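Local atomic coordinates of IroE protein (Escherichia coli, PDB entry 2GZS), a protein that hydrolyses the trilactone ester of enterobactin and its C-glucosylated forms, preferring the iron-free siderophores and usually cutting once to release linear trimers. Residues P1-D5 with M55-D60; P44-M48 with A258-I262; L49-A53 with Y79-F85; L145-S149 with M250-F255; H198-G204 with N236-F242. All coordinates share one frame; numbering follows the deposited sequence.

Contact 1: residues P1-D5 with M55-D60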
# COMPACT_ATOMS: atom_id res chain seq x y z
N PRO A 1 6.87 8.40 12.78
CA PRO A 1 6.06 8.03 13.94
C PRO A 1 5.73 9.24 14.80
O PRO A 1 4.73 9.31 15.51
CB PRO A 1 6.99 7.11 14.73
CG PRO A 1 8.37 7.52 14.33
CD PRO A 1 8.28 7.96 12.89
N ASN A 2 6.65 10.21 14.71
CA ASN A 2 6.57 11.31 15.66
C ASN A 2 5.26 12.05 15.47
O ASN A 2 4.83 12.40 16.57
CB ASN A 2 7.72 12.31 15.62
CG ASN A 2 8.88 11.70 16.40
OD1 ASN A 2 8.72 11.47 17.61
ND2 ASN A 2 9.95 11.45 15.67
N ILE A 3 4.61 12.20 14.31
CA ILE A 3 3.32 12.92 14.42
C ILE A 3 2.33 12.14 15.25
O ILE A 3 1.43 12.73 15.88
CB ILE A 3 2.69 13.27 13.05
CG1 ILE A 3 1.54 14.24 13.22
CG2 ILE A 3 2.36 11.97 12.33
CD1 ILE A 3 0.94 14.97 12.05
N ALA A 4 2.46 10.81 15.29
CA ALA A 4 1.63 10.05 16.20
C ALA A 4 1.87 10.38 17.68
O ALA A 4 0.95 10.37 18.52
CB ALA A 4 1.90 8.56 16.05
N ASP A 5 3.12 10.65 18.02
CA ASP A 5 3.51 10.95 19.38
C ASP A 5 3.06 12.36 19.75
O ASP A 5 2.65 12.60 20.88
CB ASP A 5 5.05 10.88 19.60
CG ASP A 5 5.54 9.48 19.26
OD1 ASP A 5 5.08 8.53 19.92
OD2 ASP A 5 6.37 9.37 18.35
N MSE A 55 4.95 7.50 8.44
CA MSE A 55 4.67 8.36 9.63
C MSE A 55 5.64 9.50 9.74
O MSE A 55 5.19 10.58 10.17
CB MSE A 55 4.70 7.53 10.90
CG MSE A 55 3.51 6.53 10.89
SE MSE A 55 1.77 7.37 10.93
CE MSE A 55 2.01 8.26 12.52
N ASP A 56 6.88 9.31 9.40
CA ASP A 56 7.84 10.41 9.45
C ASP A 56 7.46 11.49 8.45
O ASP A 56 7.95 12.64 8.66
CB ASP A 56 9.21 9.85 9.05
CG ASP A 56 10.29 10.94 8.97
OD1 ASP A 56 10.90 11.18 10.03
OD2 ASP A 56 10.51 11.53 7.89
N ARG A 57 6.73 11.23 7.39
CA ARG A 57 6.45 12.22 6.31
C ARG A 57 5.03 12.74 6.49
O ARG A 57 4.64 13.65 5.76
CB ARG A 57 6.62 11.53 4.96
CG ARG A 57 8.05 11.16 4.60
CD ARG A 57 8.12 10.09 3.53
NE ARG A 57 9.44 9.97 2.95
CZ ARG A 57 10.60 9.61 3.40
NH1 ARG A 57 10.77 9.25 4.67
NH2 ARG A 57 11.66 9.61 2.57
N LEU A 58 4.21 12.20 7.39
CA LEU A 58 2.84 12.65 7.55
C LEU A 58 2.84 14.00 8.25
O LEU A 58 3.59 14.15 9.20
CB LEU A 58 2.06 11.58 8.30
CG LEU A 58 0.56 11.69 8.35
CD1 LEU A 58 0.00 11.56 6.93
CD2 LEU A 58 -0.08 10.61 9.26
N ASP A 59 2.06 14.94 7.70
CA ASP A 59 2.15 16.28 8.31
C ASP A 59 0.73 16.87 8.30
O ASP A 59 -0.17 16.36 7.64
CB ASP A 59 3.14 17.20 7.62
CG ASP A 59 2.91 17.41 6.14
OD1 ASP A 59 1.78 17.30 5.64
OD2 ASP A 59 3.89 17.65 5.41
N ASP A 60 0.64 17.98 9.08
CA ASP A 60 -0.69 18.55 9.25
C ASP A 60 -1.24 19.09 7.93
O ASP A 60 -2.48 19.06 7.81
CB ASP A 60 -0.67 19.66 10.32
CG ASP A 60 -0.95 19.23 11.75
OD1 ASP A 60 -1.45 18.11 12.00
OD2 ASP A 60 -0.67 20.03 12.68
O HOH W 1 5.75 12.72 11.59

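Contact 2: residues P44-M48 with A258-I262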
# COMPACT_ATOMS: atom_id res chain seq x y z
N PRO A 44 -13.33 5.63 4.69
CA PRO A 44 -12.41 4.83 3.82
C PRO A 44 -11.20 4.51 4.66
O PRO A 44 -10.92 5.17 5.65
CB PRO A 44 -12.01 5.81 2.75
CG PRO A 44 -12.93 6.98 2.82
CD PRO A 44 -13.41 6.99 4.23
N ILE A 45 -10.40 3.48 4.23
CA ILE A 45 -9.24 3.18 5.06
C ILE A 45 -8.09 2.75 4.14
O ILE A 45 -8.38 1.99 3.20
CB ILE A 45 -9.54 2.07 6.11
CG1 ILE A 45 -8.37 1.81 7.06
CG2 ILE A 45 -10.06 0.77 5.45
CD1 ILE A 45 -8.74 0.89 8.26
N LEU A 46 -6.88 3.27 4.41
CA LEU A 46 -5.77 2.94 3.51
C LEU A 46 -4.67 2.33 4.37
O LEU A 46 -4.20 2.98 5.30
CB LEU A 46 -5.32 4.21 2.80
CG LEU A 46 -4.22 3.94 1.73
CD1 LEU A 46 -4.61 2.98 0.63
CD2 LEU A 46 -3.79 5.28 1.14
N TYR A 47 -4.29 1.09 4.05
CA TYR A 47 -3.20 0.36 4.67
C TYR A 47 -1.90 0.64 3.89
O TYR A 47 -1.99 0.53 2.64
CB TYR A 47 -3.52 -1.15 4.64
CG TYR A 47 -4.59 -1.54 5.67
CD1 TYR A 47 -4.20 -2.08 6.89
CD2 TYR A 47 -5.91 -1.32 5.34
CE1 TYR A 47 -5.16 -2.44 7.86
CE2 TYR A 47 -6.85 -1.69 6.31
CZ TYR A 47 -6.47 -2.23 7.50
OH TYR A 47 -7.46 -2.57 8.44
N MSE A 48 -0.86 1.05 4.56
CA MSE A 48 0.32 1.56 3.89
C MSE A 48 1.57 0.86 4.40
O MSE A 48 1.85 0.81 5.58
CB MSE A 48 0.44 3.08 4.21
CG MSE A 48 -0.89 3.76 3.70
SE MSE A 48 -0.78 5.71 3.74
CE MSE A 48 -0.02 5.23 5.42
N ALA A 258 -2.20 8.78 -3.10
CA ALA A 258 -3.13 7.68 -2.78
C ALA A 258 -4.09 8.08 -1.65
O ALA A 258 -5.26 7.78 -1.79
CB ALA A 258 -2.29 6.43 -2.43
N LEU A 259 -3.51 8.69 -0.63
CA LEU A 259 -4.47 9.14 0.43
C LEU A 259 -5.49 10.12 -0.13
O LEU A 259 -6.68 10.09 0.15
CB LEU A 259 -3.64 9.75 1.55
CG LEU A 259 -2.93 8.77 2.46
CD1 LEU A 259 -1.85 9.42 3.32
CD2 LEU A 259 -3.97 8.07 3.38
N LEU A 260 -5.01 11.07 -0.93
CA LEU A 260 -5.95 12.09 -1.47
C LEU A 260 -7.00 11.45 -2.34
O LEU A 260 -8.21 11.79 -2.34
CB LEU A 260 -5.15 13.16 -2.23
CG LEU A 260 -4.33 14.07 -1.33
CD1 LEU A 260 -3.25 14.77 -2.15
CD2 LEU A 260 -5.18 15.14 -0.64
N ASP A 261 -6.58 10.46 -3.16
CA ASP A 261 -7.54 9.78 -4.01
C ASP A 261 -8.60 9.03 -3.19
O ASP A 261 -9.79 9.12 -3.53
CB ASP A 261 -6.74 8.85 -4.95
CG ASP A 261 -7.60 8.24 -6.04
OD1 ASP A 261 -8.28 8.90 -6.86
OD2 ASP A 261 -7.69 7.01 -6.12
N ILE A 262 -8.15 8.28 -2.15
CA ILE A 262 -9.15 7.48 -1.42
C ILE A 262 -10.05 8.43 -0.57
O ILE A 262 -11.16 7.97 -0.28
CB ILE A 262 -8.47 6.37 -0.60
CG1 ILE A 262 -9.40 5.14 -0.45
CG2 ILE A 262 -7.94 6.87 0.74
CD1 ILE A 262 -8.66 4.06 0.32

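Contact 3: residues L49-A53 with Y79-F85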
# COMPACT_ATOMS: atom_id res chain seq x y z
N LEU A 49 2.32 0.29 3.41
CA LEU A 49 3.57 -0.35 3.82
C LEU A 49 4.68 0.67 4.12
O LEU A 49 4.52 1.88 3.95
CB LEU A 49 4.02 -1.28 2.70
CG LEU A 49 3.01 -2.36 2.27
CD1 LEU A 49 3.73 -3.42 1.40
CD2 LEU A 49 2.13 -2.99 3.28
N ASP A 50 5.83 0.20 4.58
CA ASP A 50 6.90 1.08 5.04
C ASP A 50 6.39 2.12 6.01
O ASP A 50 6.65 3.31 5.87
CB ASP A 50 7.62 1.71 3.82
CG ASP A 50 8.36 0.65 3.01
OD1 ASP A 50 9.02 -0.22 3.66
OD2 ASP A 50 8.27 0.79 1.77
N GLY A 51 5.63 1.65 7.00
CA GLY A 51 4.84 2.59 7.82
C GLY A 51 5.71 3.50 8.59
O GLY A 51 5.22 4.62 8.90
N ASN A 52 6.92 3.18 9.01
CA ASN A 52 7.74 4.12 9.78
C ASN A 52 8.02 5.35 8.91
O ASN A 52 7.94 6.49 9.39
CB ASN A 52 9.08 3.55 10.20
CG ASN A 52 8.98 2.28 11.00
OD1 ASN A 52 9.12 2.21 12.22
ND2 ASN A 52 8.66 1.22 10.30
N ALA A 53 8.30 5.14 7.64
CA ALA A 53 8.69 6.25 6.74
C ALA A 53 7.49 7.09 6.41
O ALA A 53 7.54 8.32 6.33
CB ALA A 53 9.31 5.67 5.45
N TYR A 79 7.74 -1.25 11.29
CA TYR A 79 8.57 -2.19 12.02
C TYR A 79 9.03 -1.61 13.32
O TYR A 79 9.05 -0.36 13.42
CB TYR A 79 9.78 -2.61 11.16
CG TYR A 79 9.37 -3.45 9.97
CD1 TYR A 79 9.15 -4.82 10.10
CD2 TYR A 79 9.17 -2.90 8.68
CE1 TYR A 79 8.78 -5.60 8.98
CE2 TYR A 79 8.78 -3.64 7.56
CZ TYR A 79 8.60 -5.03 7.75
OH TYR A 79 8.19 -5.75 6.64
N GLN A 80 9.43 -2.45 14.27
CA GLN A 80 9.95 -1.93 15.54
C GLN A 80 11.41 -1.55 15.37
O GLN A 80 12.36 -2.31 15.66
CB GLN A 80 9.72 -3.04 16.59
CG GLN A 80 8.23 -3.24 16.88
CD GLN A 80 7.97 -4.40 17.85
OE1 GLN A 80 8.82 -4.59 18.73
NE2 GLN A 80 6.86 -5.12 17.68
N THR A 81 11.60 -0.34 14.85
CA THR A 81 12.94 0.16 14.53
C THR A 81 12.94 1.66 14.67
O THR A 81 11.91 2.32 14.59
CB THR A 81 13.37 -0.18 13.12
OG1 THR A 81 14.67 0.42 12.87
CG2 THR A 81 12.39 0.43 12.11
N ASN A 82 14.13 2.23 14.89
CA ASN A 82 14.16 3.69 14.95
C ASN A 82 14.59 4.28 13.61
O ASN A 82 14.79 5.49 13.49
CB ASN A 82 15.14 4.19 16.01
CG ASN A 82 14.67 3.90 17.43
OD1 ASN A 82 13.70 4.50 17.90
ND2 ASN A 82 15.34 2.96 18.09
N LEU A 83 14.78 3.46 12.59
CA LEU A 83 15.08 3.97 11.26
C LEU A 83 13.82 4.01 10.40
O LEU A 83 12.79 3.41 10.74
CB LEU A 83 16.09 2.99 10.65
CG LEU A 83 17.32 2.83 11.58
CD1 LEU A 83 18.10 1.62 11.09
CD2 LEU A 83 18.17 4.08 11.61
N PRO A 84 13.80 4.72 9.31
CA PRO A 84 12.58 4.83 8.50
C PRO A 84 12.20 3.53 7.78
O PRO A 84 11.00 3.34 7.48
CB PRO A 84 12.91 5.91 7.47
CG PRO A 84 14.32 6.32 7.65
CD PRO A 84 14.90 5.60 8.83
N PHE A 85 13.17 2.66 7.53
CA PHE A 85 12.88 1.36 6.93
C PHE A 85 13.55 0.24 7.70
O PHE A 85 14.60 0.38 8.32
CB PHE A 85 13.37 1.29 5.45
CG PHE A 85 12.71 2.33 4.58
CD1 PHE A 85 11.56 2.07 3.84
CD2 PHE A 85 13.25 3.62 4.51
CE1 PHE A 85 10.98 3.07 3.08
CE2 PHE A 85 12.64 4.61 3.75
CZ PHE A 85 11.51 4.37 3.00
O HOH W 2 9.12 1.37 7.65

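Contact 4: residues L145-S149 with M250-F255. With DFP (diisopropyl phosphonate), chain B.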
# COMPACT_ATOMS: atom_id res chain seq x y z
N LEU A 145 -4.92 -0.45 -0.23
CA LEU A 145 -3.56 -0.91 0.11
C LEU A 145 -2.56 -0.11 -0.73
O LEU A 145 -2.80 -0.03 -1.95
CB LEU A 145 -3.48 -2.42 -0.18
CG LEU A 145 -2.03 -3.00 0.07
CD1 LEU A 145 -1.72 -3.02 1.55
CD2 LEU A 145 -2.03 -4.41 -0.50
N TRP A 146 -1.51 0.40 -0.16
CA TRP A 146 -0.46 1.13 -0.89
C TRP A 146 0.90 0.61 -0.47
O TRP A 146 1.18 0.32 0.69
CB TRP A 146 -0.55 2.67 -0.51
CG TRP A 146 0.62 3.46 -1.08
CD1 TRP A 146 0.67 4.08 -2.32
CD2 TRP A 146 1.90 3.70 -0.43
NE1 TRP A 146 1.91 4.66 -2.43
CE2 TRP A 146 2.69 4.48 -1.35
CE3 TRP A 146 2.43 3.33 0.82
CZ2 TRP A 146 4.00 4.89 -1.01
CZ3 TRP A 146 3.76 3.75 1.14
CH2 TRP A 146 4.48 4.51 0.21
N GLY A 147 1.81 0.62 -1.50
CA GLY A 147 3.23 0.36 -1.22
C GLY A 147 4.11 0.84 -2.38
O GLY A 147 3.59 0.97 -3.48
N HIS A 148 5.39 1.07 -2.00
CA HIS A 148 6.34 1.59 -2.99
C HIS A 148 7.55 0.65 -3.11
O HIS A 148 8.05 0.17 -2.14
CB HIS A 148 6.83 2.98 -2.49
CG HIS A 148 7.92 3.62 -3.32
ND1 HIS A 148 9.25 3.47 -2.99
CD2 HIS A 148 7.84 4.38 -4.44
CE1 HIS A 148 9.94 4.15 -3.90
NE2 HIS A 148 9.16 4.72 -4.79
N SER A 149 7.94 0.52 -4.39
CA SER A 149 9.20 -0.25 -4.69
C SER A 149 8.95 -1.71 -4.34
O SER A 149 8.01 -2.25 -4.94
CB SER A 149 10.39 0.44 -4.03
OG SER A 149 11.60 -0.21 -4.63
N MSE A 250 9.15 10.65 -5.16
CA MSE A 250 8.15 9.72 -5.58
C MSE A 250 7.49 8.93 -4.43
O MSE A 250 6.29 8.69 -4.55
CB MSE A 250 8.87 8.69 -6.51
CG MSE A 250 7.87 7.64 -6.98
SE MSE A 250 6.49 8.41 -8.14
CE MSE A 250 5.56 6.79 -8.21
N PHE A 251 8.28 8.55 -3.44
CA PHE A 251 7.69 7.91 -2.25
C PHE A 251 6.59 8.83 -1.69
O PHE A 251 5.49 8.38 -1.41
CB PHE A 251 8.78 7.59 -1.21
CG PHE A 251 8.28 6.82 0.01
CD1 PHE A 251 8.49 5.45 0.03
CD2 PHE A 251 7.66 7.47 1.08
CE1 PHE A 251 8.02 4.74 1.15
CE2 PHE A 251 7.20 6.75 2.15
CZ PHE A 251 7.40 5.38 2.24
N ASN A 252 6.99 10.10 -1.56
CA ASN A 252 6.06 11.10 -1.01
C ASN A 252 4.86 11.28 -1.89
O ASN A 252 3.70 11.25 -1.48
CB ASN A 252 6.76 12.47 -0.97
CG ASN A 252 7.70 12.61 0.20
OD1 ASN A 252 7.69 11.73 1.06
ND2 ASN A 252 8.48 13.69 0.20
N ALA A 253 5.07 11.53 -3.19
CA ALA A 253 3.98 11.80 -4.11
C ALA A 253 2.97 10.68 -4.16
O ALA A 253 1.74 10.88 -4.20
CB ALA A 253 4.53 12.03 -5.54
N SER A 254 3.48 9.46 -4.24
CA SER A 254 2.57 8.33 -4.45
C SER A 254 1.78 8.06 -3.13
O SER A 254 0.58 7.83 -3.30
CB SER A 254 3.38 7.12 -4.95
OG SER A 254 4.23 6.60 -3.96
N PHE A 255 2.44 8.15 -1.98
CA PHE A 255 1.60 7.84 -0.78
C PHE A 255 0.61 8.99 -0.59
O PHE A 255 -0.53 8.75 -0.19
CB PHE A 255 2.47 7.57 0.43
CG PHE A 255 2.75 8.63 1.45
CD1 PHE A 255 1.78 9.05 2.41
CD2 PHE A 255 3.99 9.26 1.54
CE1 PHE A 255 2.07 10.03 3.35
CE2 PHE A 255 4.25 10.25 2.45
CZ PHE A 255 3.29 10.65 3.38
C1 DFP B . 14.00 1.79 -4.10
C2 DFP B . 15.51 1.60 -3.91
C3 DFP B . 13.54 3.18 -3.68
C1' DFP B . 13.79 -2.68 -4.70
C2' DFP B . 12.90 -2.95 -5.88
C3' DFP B . 15.26 -3.01 -5.14
P DFP B . 12.71 -0.52 -3.59
O1P DFP B . 13.39 0.82 -3.18
O2P DFP B . 13.80 -1.30 -4.43
O3P DFP B . 12.21 -1.32 -2.39

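Contact 5: residues H198-G204 with N236-F242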
# COMPACT_ATOMS: atom_id res chain seq x y z
N HIS A 198 -9.88 -2.32 -7.85
CA HIS A 198 -9.31 -1.19 -8.58
C HIS A 198 -7.80 -1.20 -8.53
O HIS A 198 -7.29 -1.39 -7.41
CB HIS A 198 -9.76 0.13 -7.91
CG HIS A 198 -9.05 1.34 -8.37
ND1 HIS A 198 -9.09 1.75 -9.71
CD2 HIS A 198 -8.33 2.27 -7.69
CE1 HIS A 198 -8.39 2.87 -9.82
NE2 HIS A 198 -7.91 3.20 -8.63
N LEU A 199 -7.15 -1.03 -9.67
CA LEU A 199 -5.67 -1.10 -9.61
C LEU A 199 -5.13 0.23 -10.10
O LEU A 199 -5.50 0.69 -11.19
CB LEU A 199 -5.19 -2.22 -10.55
CG LEU A 199 -3.67 -2.30 -10.64
CD1 LEU A 199 -3.03 -2.60 -9.29
CD2 LEU A 199 -3.36 -3.37 -11.73
N ALA A 200 -4.30 0.87 -9.33
CA ALA A 200 -3.69 2.15 -9.67
C ALA A 200 -2.18 1.93 -9.72
O ALA A 200 -1.55 1.74 -8.68
CB ALA A 200 -4.02 3.23 -8.65
N ILE A 201 -1.61 1.97 -10.94
CA ILE A 201 -0.15 1.87 -11.05
C ILE A 201 0.45 3.27 -11.08
O ILE A 201 -0.11 4.14 -11.78
CB ILE A 201 0.24 1.10 -12.34
CG1 ILE A 201 -0.36 -0.31 -12.31
CG2 ILE A 201 1.74 1.07 -12.51
CD1 ILE A 201 -0.09 -1.09 -13.60
N MSE A 202 1.47 3.50 -10.29
CA MSE A 202 2.00 4.82 -10.05
C MSE A 202 3.48 4.76 -10.39
O MSE A 202 4.19 3.94 -9.81
CB MSE A 202 1.80 5.26 -8.60
CG MSE A 202 0.34 5.00 -8.08
SE MSE A 202 0.03 5.53 -6.27
CE MSE A 202 -0.65 7.27 -6.66
N GLU A 203 3.93 5.60 -11.32
CA GLU A 203 5.35 5.54 -11.65
C GLU A 203 5.89 6.96 -11.79
O GLU A 203 5.10 7.87 -12.05
CB GLU A 203 5.60 4.79 -12.99
CG GLU A 203 5.34 3.29 -12.88
CD GLU A 203 6.47 2.51 -12.27
OE1 GLU A 203 7.59 3.06 -12.02
OE2 GLU A 203 6.33 1.28 -12.02
N GLY A 204 7.17 7.17 -11.59
CA GLY A 204 7.70 8.54 -11.69
C GLY A 204 9.02 8.24 -12.40
O GLY A 204 8.81 8.02 -13.57
N ASN A 236 -11.09 -1.91 -13.51
CA ASN A 236 -10.84 -0.47 -13.42
C ASN A 236 -9.35 -0.31 -13.10
O ASN A 236 -9.00 -0.46 -11.92
CB ASN A 236 -11.70 0.10 -12.28
CG ASN A 236 -11.62 1.60 -12.06
OD1 ASN A 236 -10.79 2.28 -12.64
ND2 ASN A 236 -12.52 2.10 -11.21
N ALA A 237 -8.56 -0.03 -14.12
CA ALA A 237 -7.10 0.13 -13.89
C ALA A 237 -6.67 1.49 -14.41
O ALA A 237 -7.14 1.87 -15.50
CB ALA A 237 -6.31 -0.92 -14.61
N VAL A 238 -5.83 2.20 -13.71
CA VAL A 238 -5.44 3.54 -14.08
C VAL A 238 -3.95 3.69 -13.84
O VAL A 238 -3.34 2.92 -13.09
CB VAL A 238 -6.18 4.62 -13.27
CG1 VAL A 238 -7.71 4.46 -13.43
CG2 VAL A 238 -5.88 4.56 -11.79
N PHE A 239 -3.39 4.72 -14.48
CA PHE A 239 -1.99 5.04 -14.31
C PHE A 239 -1.80 6.45 -13.74
O PHE A 239 -2.41 7.40 -14.25
CB PHE A 239 -1.32 4.93 -15.70
CG PHE A 239 0.12 5.37 -15.77
CD1 PHE A 239 0.98 4.86 -14.80
CD2 PHE A 239 0.56 6.24 -16.77
CE1 PHE A 239 2.32 5.19 -14.81
CE2 PHE A 239 1.91 6.54 -16.75
CZ PHE A 239 2.78 6.03 -15.81
N TRP A 240 -1.03 6.63 -12.71
CA TRP A 240 -0.66 7.93 -12.16
C TRP A 240 0.81 8.15 -12.51
O TRP A 240 1.67 7.37 -12.10
CB TRP A 240 -0.82 7.95 -10.65
CG TRP A 240 -2.23 7.88 -10.11
CD1 TRP A 240 -2.99 6.78 -9.87
CD2 TRP A 240 -3.01 9.02 -9.76
NE1 TRP A 240 -4.23 7.16 -9.38
CE2 TRP A 240 -4.23 8.53 -9.31
CE3 TRP A 240 -2.70 10.39 -9.81
CZ2 TRP A 240 -5.22 9.42 -8.89
CZ3 TRP A 240 -3.70 11.27 -9.39
CH2 TRP A 240 -4.90 10.75 -8.96
N ASP A 241 1.07 9.21 -13.26
CA ASP A 241 2.44 9.52 -13.66
C ASP A 241 2.99 10.70 -12.88
O ASP A 241 2.27 11.73 -12.75
CB ASP A 241 2.43 9.91 -15.14
CG ASP A 241 3.81 9.87 -15.75
OD1 ASP A 241 4.80 9.52 -15.11
OD2 ASP A 241 3.81 10.20 -16.97
N PHE A 242 4.17 10.64 -12.32
CA PHE A 242 4.82 11.73 -11.65
C PHE A 242 6.15 11.99 -12.34
O PHE A 242 7.16 11.45 -11.89
CB PHE A 242 5.05 11.38 -10.16
CG PHE A 242 3.71 11.11 -9.47
CD1 PHE A 242 2.93 12.12 -8.94
CD2 PHE A 242 3.23 9.81 -9.38
CE1 PHE A 242 1.71 11.82 -8.34
CE2 PHE A 242 2.02 9.52 -8.76
CZ PHE A 242 1.24 10.53 -8.22
O HOH W 3 -6.80 5.82 -8.63

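Contact 1: residues P1-D5 with M55-D60
Ile3, Ala4 and Met55 form an apolar contact at the periphery of this alpha/beta-hydrolase fold, where the short N-terminal helix 2-6 lies against the end of helix 51-57 and the turn running on to helix 60-66. Hydrocarbon carries it, since no direct hydrogen bond crosses between the two segments. Met55, present as selenomethionine, is folded back at two successive bonds (chi2 -64°, chi3 -60°), and this hooked shape delivers its terminal CE to within 3.7 Å of Ile3 CG2 and 3.5 Å of Ala4 CB. Ile3 lies across Met55 at roughly a right angle and divides its branches. CG2 serves Met55 and also meets Leu58 CB at 4.1 Å, while CG1, placed opposite the backbone N (chi1 -168°), sends CD1 along the turn, where it ends 3.9 Å from Asp60 OD1. That oxygen is hydrogen-bonded to Ser8 OG, and the neighbouring Asp59 caps helix 60-66 through Leu62 N, so the acidic turn has its own polar ties. Trp30 and Phe13, from strands 26-34 and 11-19, pack on Ala4 and Met55 and join the helix pair to the sheet. One water completes the junction: it accepts from Ile3 N at 3.0 Å and donates to Met55 O at 2.6 Å, linking an N-H in the first turn of one helix with a carbonyl near the end of the other.

Contact 2: residues P44-M48 with A258-I262
Leu46 extends with CG opposite its own backbone N (chi1 -175°), and Leu259 swings CG opposite its carbonyl carbon (chi1 -76°); together the two torsions set Leu46 CD2 3.6 Å from Leu259 CD2. The two leucines meet obliquely, methyl against methyl. Leu46 CD2 also rests on Ala258 CB at 4.0 Å. Met48, a selenomethionine and the next strand residue to point at the helix, lies nearly at right angles to Leu259 and brings SE 3.9 Å from Leu259 CD1, so the fork of Leu259 is gripped by two strand residues. At the other end Ile262 reaches in with CD1, 3.6 Å from Ile45 O, and the Pro44 ring lies beside the last helical carbonyl, its CG 3.7 Å from Ile262 O. Replacing Leu259 by an alanine removes both methyls and would probably open a gap between helix and sheet, with Leu46 CD2 and Met48 SE deprived of the partner they share. The short axes approach to 9.1 Å and run nearly antiparallel, at 160°. Strand 43-48 sits between strands 73-79 and 143-148, helix 247-262 covers one of its faces, and Leu62 and Leu66 of helix 60-66 close in on Leu259 from the flank.

Contact 3: residues L49-A53 with Y79-F85
Phe85 is gripped by apolar and polar neighbours at once, Ala53 above its ring and Asp50 at its rim. The apolar part is a CH-pi contact: Ala53 CB stands over one face, 4.0 Å from the ring centroid and 29° off the normal, and the same methyl touches Pro84 CB at 4.1 Å. In the second kind of contact a carboxylate meets aromatic C-H. Asp50 OD1 lies at the ring edge, in its plane, 3.4 Å from Phe85 CD1, with carboxylate and ring planes 72° apart; Phe85 turns its ring there with CG opposite the carbonyl carbon (chi1 -60°). The third kind is a water bridge, in which one water accepts from Asn52 N at 3.2 Å and donates to Pro84 O at 2.7 Å, while Asn52 CB packs on Pro84 O at 3.3 Å. The loop supports its own shape: Thr81 OG1 accepts from Leu83 N in an ST turn, directly after an inverse gamma turn centred on Gln80. Beyond the two segments, Asp50 OD1 forms a salt bridge with Arg90 NE, and Arg90 NH1 is hydrogen-bonded to the phosphonate bound in the active site. A leucine in place of Asp50 would probably leave Arg90 without its acidic mate and its guanidinium freer to turn. The chemistry therefore reads as a second shell: the slightly electropositive C-H rim of the Phe85 ring probably favours the carboxylate, and the carboxylate in turn probably helps to position an arginine that hydrogen-bonds the inhibitor.

Contact 4: residues L145-S149 with M250-F255
His148 and Trp146, successive inward-facing residues of strand 143-148, both meet Phe251 of helix 247-262, and the three rings form an aromatic cluster. With CG opposite its backbone N (chi1 172°), Trp146 carries its indole out to the helix and presents the edge of its six-membered ring to the face of Phe251 in a T-shaped pair, centroids 5.2 Å apart and planes at 88°. Phe251 then turns its own edge toward the face of His148 in an offset version of the same geometry, with centroids 5.5 Å apart and planes at 72°. Over one face of Trp146 sits Phe255 CB, 3.6 Å from the centroid of the six-membered ring. The indole N-H finds a weak hydrogen bond, Trp146 NE1 to Ser254 OG at 3.4 Å. The strand ends at His148, within the nucleophile elbow of alpha/beta hydrolases, Gly147-His148-Ser149-Tyr150-Gly151, in which Ser149, with a positive phi, stands between strand and helix. Its OG is covalently bound to the phosphorus P of the diisopropyl phosphonate at 1.6 Å, and the inhibitor methyl C3 comes 3.7 Å from His148 CE1. Arg90 NH1 and Tyr150 N also hydrogen-bond the inhibitor. Further out, Ser254 is held in place by its own helix: its OG donates to Met250 O at 3.0 Å, while Ser254 N reaches the same carbonyl oxygen from the opposite face of its plane.

Contact 5: residues H198-G204 with N236-F242
Trp240 leaves its strand with CG opposite the carbonyl carbon (chi1 -68°), which lays the indole alongside Met202 of the neighbouring strand, both side chains pointing the same way. Its CB stands 4.1 Å from Met202 CE, and the same selenomethionine methyl is 3.8 Å from Trp240 CG, over one face of the five-membered ring in a CH-pi contact, with SE lying obliquely to the same ring as a Met-aromatic neighbour. Next along the rim, Trp240 CD1 meets Ala200 CB edge-on at 3.9 Å. At the polar corner NE1 donates to a water at 3.0 Å, and this water, in the planes of both rings, is 2.8 Å from His198 NE2, so it bridges two side chains on this face of the sheet. Farther out, the benzo edge faces Asp261 of helix 247-262. On the other face Phe239 points its rim at Glu203, with Phe239 CE1 3.8 Å from Glu203 CB, while Glu203 OE1 is hydrogen-bonded to Ser174 OG. Beneath runs a regular parallel ladder: Trp240 N donates to Ile201 O at 2.8 Å and Trp240 O accepts from Glu203 N at 3.0 Å. The axes of the two short strand segments run parallel to within 22°. Strands 198-203 and 237-241, joined through helix 219-232, make a beta-alpha-beta crossover, with 237-241 an edge strand of the sheet; the active-site His247 follows at the head of helix 247-262, an order typical of alpha/beta hydrolases.

Overall arrangement
From the N terminus, contact 1 closes the first loop, bringing helix 2-6 back to the end of helix 51-57 after strands 11-19, 26-34 and 43-48. Contact 2 opens inside that loop and closes only near the C terminus, so the two cross; contact 1 also crosses contact 3, with which it shares helix 51-57. Contact 3, nested within contact 2, ties the start of that helix to the loop after strand 73-79. Contact 4 follows it in series, also inside contact 2, and itself encloses contact 5. Contacts 2 and 4 lay helix 247-262 along adjacent central strands, while contact 5 supplies the far edge of the same sheet and touches that helix too.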